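Local coordinates for glycoside hydrolase, GH17 family (PDB 6FCG), which probably hydrolyses internal beta-1,3-glucosidic bonds of the algal storage glucan laminarin, as an endo-acting laminarinase, at residues G304-A309 / C347-A352. Numbering follows the deposited sequence.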
loop_
_atom_site.group_PDB
_atom_site.type_symbol
_atom_site.label_atom_id
_atom_site.label_comp_id
_atom_site.label_asym_id
_atom_site.label_seq_id
_atom_site.Cartn_x
_atom_site.Cartn_y
_atom_site.Cartn_z
ATOM N N GLY A 304 -28.650 5.201 27.035
ATOM C CA GLY A 304 -28.739 6.574 26.579
ATOM C C GLY A 304 -28.322 6.812 25.137
ATOM O O GLY A 304 -28.669 7.856 24.569
ATOM N N GLU A 305 -27.519 5.916 24.573
ATOM C CA GLU A 305 -27.079 6.094 23.210
ATOM C C GLU A 305 -26.512 4.799 22.643
ATOM O O GLU A 305 -25.626 4.196 23.215
ATOM C CB GLU A 305 -26.072 7.262 23.087
ATOM C CG GLU A 305 -26.169 8.038 21.764
ATOM C CD GLU A 305 -25.103 9.123 21.619
ATOM O OE1 GLU A 305 -24.183 8.957 20.763
ATOM O OE2 GLU A 305 -25.147 10.143 22.362
ATOM N N THR A 306 -27.051 4.389 21.506
ATOM C CA THR A 306 -26.399 3.422 20.630
ATOM C C THR A 306 -26.998 3.579 19.232
ATOM O O THR A 306 -28.115 4.065 19.092
ATOM C CB THR A 306 -26.542 1.978 21.127
ATOM O OG1 THR A 306 -25.691 1.129 20.349
ATOM C CG2 THR A 306 -27.987 1.479 21.004
ATOM N N GLY A 307 -26.265 3.160 18.215
ATOM C CA GLY A 307 -26.691 3.342 16.842
ATOM C C GLY A 307 -25.770 2.689 15.831
ATOM O O GLY A 307 -24.668 2.287 16.152
ATOM N N TRP A 308 -26.248 2.580 14.599
ATOM C CA TRP A 308 -25.524 1.916 13.521
ATOM C C TRP A 308 -25.802 2.647 12.197
ATOM O O TRP A 308 -26.897 2.580 11.674
ATOM C CB TRP A 308 -25.999 0.465 13.451
ATOM C CG TRP A 308 -25.145 -0.436 12.689
ATOM C CD1 TRP A 308 -25.017 -0.490 11.321
ATOM C CD2 TRP A 308 -24.298 -1.447 13.208
ATOM N NE1 TRP A 308 -24.138 -1.476 10.968
ATOM C CE2 TRP A 308 -23.667 -2.070 12.108
ATOM C CE3 TRP A 308 -23.996 -1.884 14.491
ATOM C CZ2 TRP A 308 -22.768 -3.114 12.254
ATOM C CZ3 TRP A 308 -23.097 -2.915 14.645
ATOM C CH2 TRP A 308 -22.493 -3.524 13.528
ATOM N N ALA A 309 -24.801 3.348 11.673
ATOM C CA ALA A 309 -25.001 4.209 10.527
ATOM C C ALA A 309 -25.254 3.452 9.243
ATOM O O ALA A 309 -24.795 2.306 9.070
ATOM C CB ALA A 309 -23.823 5.133 10.382
ATOM N N CYS A 347 -34.175 2.763 25.470
ATOM C CA CYS A 347 -33.071 2.958 24.583
ATOM C C CYS A 347 -33.316 4.216 23.756
ATOM O O CYS A 347 -34.167 4.211 22.867
ATOM C CB CYS A 347 -32.886 1.759 23.650
ATOM S SG CYS A 347 -31.486 2.040 22.535
ATOM N N PHE A 348 -32.524 5.257 24.015
ATOM C CA PHE A 348 -32.600 6.496 23.257
ATOM C C PHE A 348 -31.767 6.279 22.008
ATOM O O PHE A 348 -30.648 6.753 21.908
ATOM C CB PHE A 348 -32.095 7.661 24.097
ATOM C CG PHE A 348 -33.015 8.024 25.252
ATOM C CD1 PHE A 348 -32.997 7.302 26.440
ATOM C CD2 PHE A 348 -33.910 9.080 25.136
ATOM C CE1 PHE A 348 -33.851 7.634 27.470
ATOM C CE2 PHE A 348 -34.747 9.417 26.167
ATOM C CZ PHE A 348 -34.720 8.699 27.345
ATOM N N TYR A 349 -32.334 5.579 21.031
ATOM C CA TYR A 349 -31.569 5.060 19.928
ATOM C C TYR A 349 -31.057 6.245 19.090
ATOM O O TYR A 349 -31.778 7.250 18.887
ATOM C CB TYR A 349 -32.420 4.071 19.097
ATOM C CG TYR A 349 -31.650 3.520 17.901
ATOM C CD1 TYR A 349 -30.882 2.411 18.029
ATOM C CD2 TYR A 349 -31.708 4.140 16.665
ATOM C CE1 TYR A 349 -30.166 1.919 16.975
ATOM C CE2 TYR A 349 -30.991 3.665 15.602
ATOM C CZ TYR A 349 -30.231 2.535 15.769
ATOM O OH TYR A 349 -29.515 2.022 14.717
ATOM N N PHE A 350 -29.831 6.125 18.593
ATOM C CA PHE A 350 -29.225 7.176 17.787
ATOM C C PHE A 350 -29.307 6.857 16.285
ATOM O O PHE A 350 -28.632 5.910 15.810
ATOM C CB PHE A 350 -27.777 7.406 18.197
ATOM C CG PHE A 350 -27.291 8.752 17.818
ATOM C CD1 PHE A 350 -27.528 9.824 18.648
ATOM C CD2 PHE A 350 -26.703 8.977 16.589
ATOM C CE1 PHE A 350 -27.166 11.108 18.286
ATOM C CE2 PHE A 350 -26.331 10.268 16.215
ATOM C CZ PHE A 350 -26.571 11.341 17.076
ATOM N N GLU A 351 -30.119 7.579 15.497
ATOM C CA GLU A 351 -30.909 8.762 15.891
ATOM C C GLU A 351 -32.182 8.827 15.018
ATOM O O GLU A 351 -32.360 8.006 14.110
ATOM C CB GLU A 351 -30.081 10.072 15.873
ATOM C CG GLU A 351 -29.823 10.701 14.522
ATOM C CD GLU A 351 -29.102 12.027 14.505
ATOM O OE1 GLU A 351 -29.598 13.059 15.005
ATOM O OE2 GLU A 351 -28.024 12.003 13.891
ATOM N N ALA A 352 -33.056 9.787 15.273
ATOM C CA ALA A 352 -34.286 9.895 14.485
ATOM C C ALA A 352 -34.017 10.223 13.020
ATOM O O ALA A 352 -34.404 9.449 12.132
ATOM C CB ALA A 352 -35.235 10.913 15.082
#
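Tyr349 lies along the backbone of residues 306-308, a worked example of how the segment following strand 301-305 of a TIM barrel is tied to the neighbouring loop. With CG anti to the backbone N (chi1 179°), its ring runs from CB along the 304-309 segment. Thr306 O sits over one ring face, offset toward the rim, and Tyr349 CD1 lies 3.4 Å from it. Farther out, CE1 and CZ pass Gly307, with Tyr349 CE1 3.8 Å from Gly307 CA. At the tip, Tyr349 OH accepts a weak, bent hydrogen bond from Trp308 N (3.3 Å, 131°). A leucine here would probably leave Trp308 N without this partner and lose the flat packing beside Gly307. Phe350 N gives a nearly straight bond to Thr306 O, 2.7 Å away, and Gly307 CA adds a CH-O contact to Phe350 O. Alongside, Glu305 and Phe350 point the same way, Glu305 CG 3.8 Å from Phe350 CD1; the carboxylate beyond is held by Arg87, Tyr89 and Tyr243. In clan GH-A glycosidases, which include family GH17, the nucleophile is a glutamate ending the seventh strand, consistent with Glu305. Backbone bonds of Phe348 with Ile303 and Tyr349 with Ser53 let this loop close the gap between strands 50-53 and 301-305, the sheet's first and last, consistent with the barrel's eighth position, while helix 326-342 packs against Thr306 and Cys347.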